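Local structure of dimethyl-sulfide monooxygenase (Hyphomicrobium sulfonivorans, 6AK1) at residues L382-W385 and V386-G390; I257-D260 and I261-A265. The protein catalyses the FMN- and NADH-dependent oxidation of dimethyl sulfide to methanethiol and formaldehyde, the first step in degrading this compound. One frame throughout, in Å; residues are numbered along the deposited sequence.

Overall arrangement
Both interactions are one-turn contacts within barrel helices of a TIM-barrel monooxygenase, partly buried, and they illustrate how a helix changes its chemistry with its place. Interaction 1 lies at the C-terminal end of helix 375-388, where the backbone widens, Gly390 is the first residue to leave helical backbone angles, and a solvent-edged salt bridge lies beside helix 251-267. Interaction 2 lies within helix 251-267, where the hydrogen bonding is regular, isoleucines face the strands and waters join polar side chains. The two meet directly: Thr258 OG1 lies 2.8 Å from Gly389 O, and Arg262 NH2 lies 2.8 Å from Gly390 O, both probable hydrogen bonds.

Interaction 1 of 2, residues L382-W385 and V386-G390; sequences LERW and VDEGG
Arg384 lies alongside Glu388, one turn further on, and its aliphatic part overlaps the carboxylate, with CG 3.4 Å from Glu388 OE2. The guanidinium then grips the acid side-on with two nitrogens, one for each oxygen. Arg384 NE donates to Glu388 OE2 at 3.1 Å in a nearly straight bond that keeps to the guanidinium plane, while Arg384 NH2 reaches Glu388 OE1 at 3.2 Å. Both oxygens are met from above the carboxylate plane, and the two flat groups are turned 62° apart, so the bidentate pair is not coplanar. The arginine gets there by a bend at chi3 (127°), whereas the glutamate chain runs extended beyond CG. Val251 of helix 251-267 touches both side chains.

On another side of the helix, Glu383 and Asp387 bring like charges near each other, OE1 of the first 4.2 Å from OD2 of the second. Arg421 forms salt bridges with both and probably offsets their repulsion; Arg419 pairs with the other oxygen of Glu383. Inward, Leu382, Trp385 and Val386 pack on Phe394 of strand 393-397, and the indole NE1 of Trp385 is hydrogen-bonded to Glu381.

The backbone loosens here. Asp387 N still bonds Glu383 O at 2.9 Å, but Arg384 O takes two donors, a weak bond from Glu388 N and a straighter one from Gly389 N at 3.0 Å, the latter in the carbonyl plane. Gly390 is the first to leave helical backbone angles, with positive phi (86°), a conformation in which a CB would press on the preceding carbonyl oxygen. A pi-type turn followed by a glycine of positive phi thus lies where a barrel helix gives way to the next parallel strand, the alpha-to-beta passage of a TIM barrel.

Interaction 2 of 2, residues I257-D260 and I261-A265; sequences ITTD and IRNQA
Helix 251-267 is the connecting helix of a beta-alpha-beta unit, between strands 243-246 and 276-284, and residues 257-265 form a regular part of it. On its inner side Ile257 and Ile261 run alongside each other in the same direction, with CG2 of the first 3.8 Å from CD1 of the second. Having CG1 anti to the carbonyl carbon (chi1 -78°), Ile261 passes its chain over Ile257 O before reaching that methyl. Both side chains also touch Ile246, and Ile261 packs on Ile277 of the following strand.

Two waters join polar side chains along the turn. One accepts from Arg262 NE at 2.8 Å, at the edge of the guanidinium and in its plane, and gives a weak bond to Thr258 OG1, whose main partner is the carbonyl oxygen of Gly389. The extended arginine chain lays CG 3.2 Å from Thr258 O and carries the guanidinium to Asp392, which it meets in a salt bridge, and to the carbonyl oxygens of Gly390 and Arg272. The other water donates to Asp260 OD1 at 2.9 Å and accepts from Asn263 ND2 at 3.0 Å, spanning a carboxylate and an amide whose planes are 48° apart. Gln256 also binds Asp260 OD1, and Arg272 holds Asn263 OD1.

Gln264 folds back through a bend at chi2 (146°), setting CD 3.5 Å from Asp260 O, the acceptor of its own backbone N-H, while its side chain touches Ser234 and Ala238 of helix 232-240. With an alanine here, the packing over Asp260 O and against Ser234 and Ala238 would probably be lost, leaving a gap between the two helices. An apolar face against the strands, with polar side chains and waters on other sides, is the pattern of an amphipathic outer helix in a TIM barrel.

Interaction 1 of 2, residues L382-W385 and V386-G390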
ATOM      1  N   LEU A 382      -1.029  -1.187  21.026  1.00 24.21           N
ATOM      2  CA  LEU A 382      -1.832  -0.974  19.822  1.00 29.04           C
ATOM      3  C   LEU A 382      -2.924   0.062  20.066  1.00 29.46           C
ATOM      4  O   LEU A 382      -3.192   0.913  19.206  1.00 25.05           O
ATOM      5  CB  LEU A 382      -2.454  -2.294  19.345  1.00 26.91           C
ATOM      6  CG  LEU A 382      -1.542  -3.424  18.863  1.00 25.50           C
ATOM      7  CD1 LEU A 382      -2.383  -4.612  18.372  1.00 24.83           C
ATOM      8  CD2 LEU A 382      -0.624  -2.936  17.757  1.00 20.45           C
ATOM      9  N   GLU A 383      -3.575  -0.004  21.234  1.00 28.77           N
ATOM     10  CA  GLU A 383      -4.573   1.003  21.590  1.00 31.03           C
ATOM     11  C   GLU A 383      -3.944   2.367  21.825  1.00 29.02           C
ATOM     12  O   GLU A 383      -4.596   3.391  21.599  1.00 29.54           O
ATOM     13  CB  GLU A 383      -5.348   0.571  22.832  1.00 31.34           C
ATOM     14  CG  GLU A 383      -6.254  -0.618  22.574  1.00 29.48           C
ATOM     15  CD  GLU A 383      -7.313  -0.768  23.650  1.00 35.09           C
ATOM     16  OE1 GLU A 383      -8.426  -0.230  23.466  1.00 32.77           O
ATOM     17  OE2 GLU A 383      -7.027  -1.410  24.688  1.00 32.96           O
ATOM     18  N   ARG A 384      -2.700   2.392  22.254  1.00 27.06           N
ATOM     19  CA  ARG A 384      -2.007   3.632  22.468  1.00 32.27           C
ATOM     20  C   ARG A 384      -1.706   4.319  21.130  1.00 32.96           C
ATOM     21  O   ARG A 384      -1.922   5.483  21.014  1.00 28.99           O
ATOM     22  CB  ARG A 384      -0.735   3.437  23.278  1.00 32.36           C
ATOM     23  CG  ARG A 384      -0.525   4.385  24.412  1.00 38.11           C
ATOM     24  CD  ARG A 384       0.898   4.343  24.909  1.00 38.80           C
ATOM     25  NE  ARG A 384       1.494   5.655  24.952  1.00 40.12           N
ATOM     26  CZ  ARG A 384       2.777   5.913  24.804  1.00 41.65           C
ATOM     27  NH1 ARG A 384       3.634   4.948  24.592  1.00 39.13           N
ATOM     28  NH2 ARG A 384       3.193   7.141  24.862  1.00 41.18           N
ATOM     29  N   TRP A 385      -1.213   3.581  20.138  1.00 28.15           N
ATOM     30  CA  TRP A 385      -0.965   4.145  18.812  1.00 27.80           C
ATOM     31  C   TRP A 385      -2.254   4.653  18.179  1.00 23.39           C
ATOM     32  O   TRP A 385      -2.251   5.673  17.488  1.00 26.50           O
ATOM     33  CB  TRP A 385      -0.329   3.111  17.886  1.00 25.88           C
ATOM     34  CG  TRP A 385       1.095   2.715  18.158  1.00 24.61           C
ATOM     35  CD1 TRP A 385       1.516   1.548  18.718  1.00 21.83           C
ATOM     36  CD2 TRP A 385       2.282   3.445  17.811  1.00 23.92           C
ATOM     37  NE1 TRP A 385       2.885   1.508  18.760  1.00 25.08           N
ATOM     38  CE2 TRP A 385       3.382   2.669  18.226  1.00 25.76           C
ATOM     39  CE3 TRP A 385       2.519   4.692  17.218  1.00 24.90           C
ATOM     40  CZ2 TRP A 385       4.701   3.088  18.055  1.00 23.77           C
ATOM     41  CZ3 TRP A 385       3.827   5.103  17.040  1.00 22.51           C
ATOM     42  CH2 TRP A 385       4.905   4.299  17.453  1.00 26.37           C
ATOM     43  N   VAL A 386      -3.362   3.948  18.385  1.00 26.92           N
ATOM     44  CA  VAL A 386      -4.605   4.341  17.733  1.00 28.46           C
ATOM     45  C   VAL A 386      -5.225   5.536  18.438  1.00 30.17           C
ATOM     46  O   VAL A 386      -5.507   6.562  17.814  1.00 31.00           O
ATOM     47  CB  VAL A 386      -5.581   3.151  17.662  1.00 26.75           C
ATOM     48  CG1 VAL A 386      -6.957   3.631  17.232  1.00 24.61           C
ATOM     49  CG2 VAL A 386      -5.069   2.098  16.678  1.00 24.07           C
ATOM     50  N   ASP A 387      -5.414   5.434  19.753  1.00 29.47           N
ATOM     51  CA  ASP A 387      -6.129   6.472  20.488  1.00 31.39           C
ATOM     52  C   ASP A 387      -5.227   7.663  20.791  1.00 28.47           C
ATOM     53  O   ASP A 387      -5.592   8.810  20.525  1.00 25.86           O
ATOM     54  CB  ASP A 387      -6.720   5.875  21.768  1.00 30.92           C
ATOM     55  CG  ASP A 387      -7.700   4.740  21.475  1.00 33.23           C
ATOM     56  OD1 ASP A 387      -8.438   4.849  20.471  1.00 33.96           O
ATOM     57  OD2 ASP A 387      -7.727   3.740  22.229  1.00 34.01           O
ATOM     58  N   GLU A 388      -4.037   7.410  21.321  1.00 29.34           N
ATOM     59  CA  GLU A 388      -3.121   8.504  21.621  1.00 33.48           C
ATOM     60  C   GLU A 388      -2.426   9.016  20.360  1.00 32.48           C
ATOM     61  O   GLU A 388      -2.325  10.228  20.152  1.00 33.31           O
ATOM     62  CB  GLU A 388      -2.098   8.046  22.665  1.00 32.34           C
ATOM     63  CG  GLU A 388      -1.229   9.137  23.236  1.00 37.81           C
ATOM     64  CD  GLU A 388      -0.359   8.639  24.389  1.00 42.20           C
ATOM     65  OE1 GLU A 388       0.772   9.148  24.523  1.00 39.49           O
ATOM     66  OE2 GLU A 388      -0.809   7.741  25.151  1.00 45.24           O
ATOM     67  N   GLY A 389      -1.946   8.111  19.501  1.00 29.39           N
ATOM     68  CA  GLY A 389      -1.238   8.528  18.299  1.00 30.28           C
ATOM     69  C   GLY A 389      -2.144   9.021  17.185  1.00 26.39           C
ATOM     70  O   GLY A 389      -1.682   9.758  16.305  1.00 27.60           O
ATOM     71  N   GLY A 390      -3.413   8.618  17.194  1.00 26.29           N
ATOM     72  CA  GLY A 390      -4.373   9.089  16.219  1.00 27.42           C
ATOM     73  C   GLY A 390      -4.436   8.328  14.909  1.00 27.56           C
ATOM     74  O   GLY A 390      -5.165   8.760  14.010  1.00 27.92           O
TER

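Interaction 2 of 2, residues I257-D260 and I261-A265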
ATOM      1  N   ILE A 257       2.024  13.820  13.253  1.00 28.74           N
ATOM      2  CA  ILE A 257       1.852  13.368  11.874  1.00 29.50           C
ATOM      3  C   ILE A 257       0.369  13.263  11.525  1.00 26.03           C
ATOM      4  O   ILE A 257      -0.076  13.777  10.494  1.00 28.29           O
ATOM      5  CB  ILE A 257       2.591  12.036  11.643  1.00 29.49           C
ATOM      6  CG1 ILE A 257       4.105  12.258  11.620  1.00 32.14           C
ATOM      7  CG2 ILE A 257       2.162  11.397  10.333  1.00 31.50           C
ATOM      8  CD1 ILE A 257       4.924  10.979  11.402  1.00 31.49           C
ATOM      9  N   THR A 258      -0.422  12.622  12.388  1.00 27.06           N
ATOM     10  CA  THR A 258      -1.824  12.373  12.044  1.00 25.55           C
ATOM     11  C   THR A 258      -2.688  13.613  12.197  1.00 25.85           C
ATOM     12  O   THR A 258      -3.660  13.776  11.451  1.00 30.62           O
ATOM     13  CB  THR A 258      -2.406  11.238  12.893  1.00 27.85           C
ATOM     14  OG1 THR A 258      -2.415  11.603  14.290  1.00 26.48           O
ATOM     15  CG2 THR A 258      -1.586   9.966  12.690  1.00 26.80           C
ATOM     16  N   THR A 259      -2.372  14.477  13.165  1.00 30.18           N
ATOM     17  CA  THR A 259      -3.031  15.778  13.244  1.00 28.13           C
ATOM     18  C   THR A 259      -2.744  16.609  11.996  1.00 30.44           C
ATOM     19  O   THR A 259      -3.655  17.228  11.433  1.00 28.34           O
ATOM     20  CB  THR A 259      -2.574  16.521  14.507  1.00 29.47           C
ATOM     21  OG1 THR A 259      -2.960  15.777  15.671  1.00 26.95           O
ATOM     22  CG2 THR A 259      -3.180  17.918  14.572  1.00 27.98           C
ATOM     23  N   ASP A 260      -1.482  16.618  11.537  1.00 29.81           N
ATOM     24  CA  ASP A 260      -1.133  17.350  10.315  1.00 32.44           C
ATOM     25  C   ASP A 260      -1.857  16.798   9.088  1.00 30.95           C
ATOM     26  O   ASP A 260      -2.369  17.569   8.265  1.00 30.59           O
ATOM     27  CB  ASP A 260       0.380  17.326  10.086  1.00 29.00           C
ATOM     28  CG  ASP A 260       1.130  18.279  11.019  1.00 42.20           C
ATOM     29  OD1 ASP A 260       0.462  19.116  11.676  1.00 39.47           O
ATOM     30  OD2 ASP A 260       2.384  18.210  11.084  1.00 42.74           O
ATOM     31  N   ILE A 261      -1.897  15.468   8.938  1.00 31.18           N
ATOM     32  CA  ILE A 261      -2.553  14.873   7.771  1.00 33.02           C
ATOM     33  C   ILE A 261      -4.024  15.262   7.736  1.00 28.58           C
ATOM     34  O   ILE A 261      -4.557  15.629   6.680  1.00 25.21           O
ATOM     35  CB  ILE A 261      -2.366  13.340   7.762  1.00 28.58           C
ATOM     36  CG1 ILE A 261      -0.966  12.975   7.264  1.00 29.48           C
ATOM     37  CG2 ILE A 261      -3.457  12.648   6.943  1.00 26.50           C
ATOM     38  CD1 ILE A 261      -0.530  11.568   7.647  1.00 28.82           C
ATOM     39  N   ARG A 262      -4.698  15.215   8.893  1.00 27.29           N
ATOM     40  CA  ARG A 262      -6.121  15.552   8.916  1.00 31.81           C
ATOM     41  C   ARG A 262      -6.355  17.058   8.755  1.00 33.09           C
ATOM     42  O   ARG A 262      -7.412  17.461   8.253  1.00 32.79           O
ATOM     43  CB  ARG A 262      -6.768  15.018  10.199  1.00 31.69           C
ATOM     44  CG  ARG A 262      -6.637  13.492  10.366  1.00 31.06           C
ATOM     45  CD  ARG A 262      -7.539  12.912  11.468  1.00 27.62           C
ATOM     46  NE  ARG A 262      -7.069  11.601  11.911  1.00 30.39           N
ATOM     47  CZ  ARG A 262      -7.336  10.450  11.296  1.00 30.64           C
ATOM     48  NH1 ARG A 262      -8.078  10.429  10.191  1.00 28.95           N
ATOM     49  NH2 ARG A 262      -6.844   9.316  11.778  1.00 27.85           N
ATOM     50  N   ASN A 263      -5.388  17.900   9.150  1.00 27.45           N
ATOM     51  CA  ASN A 263      -5.456  19.316   8.791  1.00 32.80           C
ATOM     52  C   ASN A 263      -5.374  19.490   7.277  1.00 31.47           C
ATOM     53  O   ASN A 263      -6.150  20.245   6.676  1.00 30.24           O
ATOM     54  CB  ASN A 263      -4.330  20.103   9.476  1.00 29.68           C
ATOM     55  CG  ASN A 263      -4.477  20.159  10.996  1.00 32.59           C
ATOM     56  OD1 ASN A 263      -5.561  19.949  11.543  1.00 32.01           O
ATOM     57  ND2 ASN A 263      -3.375  20.447  11.681  1.00 34.28           N
ATOM     58  N   GLN A 264      -4.437  18.782   6.643  1.00 31.58           N
ATOM     59  CA  GLN A 264      -4.288  18.853   5.194  1.00 31.59           C
ATOM     60  C   GLN A 264      -5.517  18.301   4.471  1.00 33.18           C
ATOM     61  O   GLN A 264      -5.877  18.798   3.395  1.00 30.91           O
ATOM     62  CB  GLN A 264      -3.006  18.119   4.775  1.00 31.87           C
ATOM     63  CG  GLN A 264      -1.721  18.939   5.019  1.00 30.43           C
ATOM     64  CD  GLN A 264      -0.491  18.104   5.415  1.00 37.11           C
ATOM     65  OE1 GLN A 264      -0.416  16.905   5.152  1.00 40.29           O
ATOM     66  NE2 GLN A 264       0.478  18.752   6.067  1.00 39.48           N
ATOM     67  N   ALA A 265      -6.193  17.301   5.047  1.00 29.59           N
ATOM     68  CA  ALA A 265      -7.402  16.789   4.407  1.00 29.97           C
ATOM     69  C   ALA A 265      -8.475  17.866   4.356  1.00 35.15           C
ATOM     70  O   ALA A 265      -9.081  18.113   3.306  1.00 32.35           O
ATOM     71  CB  ALA A 265      -7.917  15.550   5.140  1.00 25.14           C
TER
HETATM   72  O   HOH W   1      -5.684  12.075  14.279  1.00 37.89           O
HETATM   73  O   HOH W   2      -0.890  21.264  10.188  1.00 39.82           O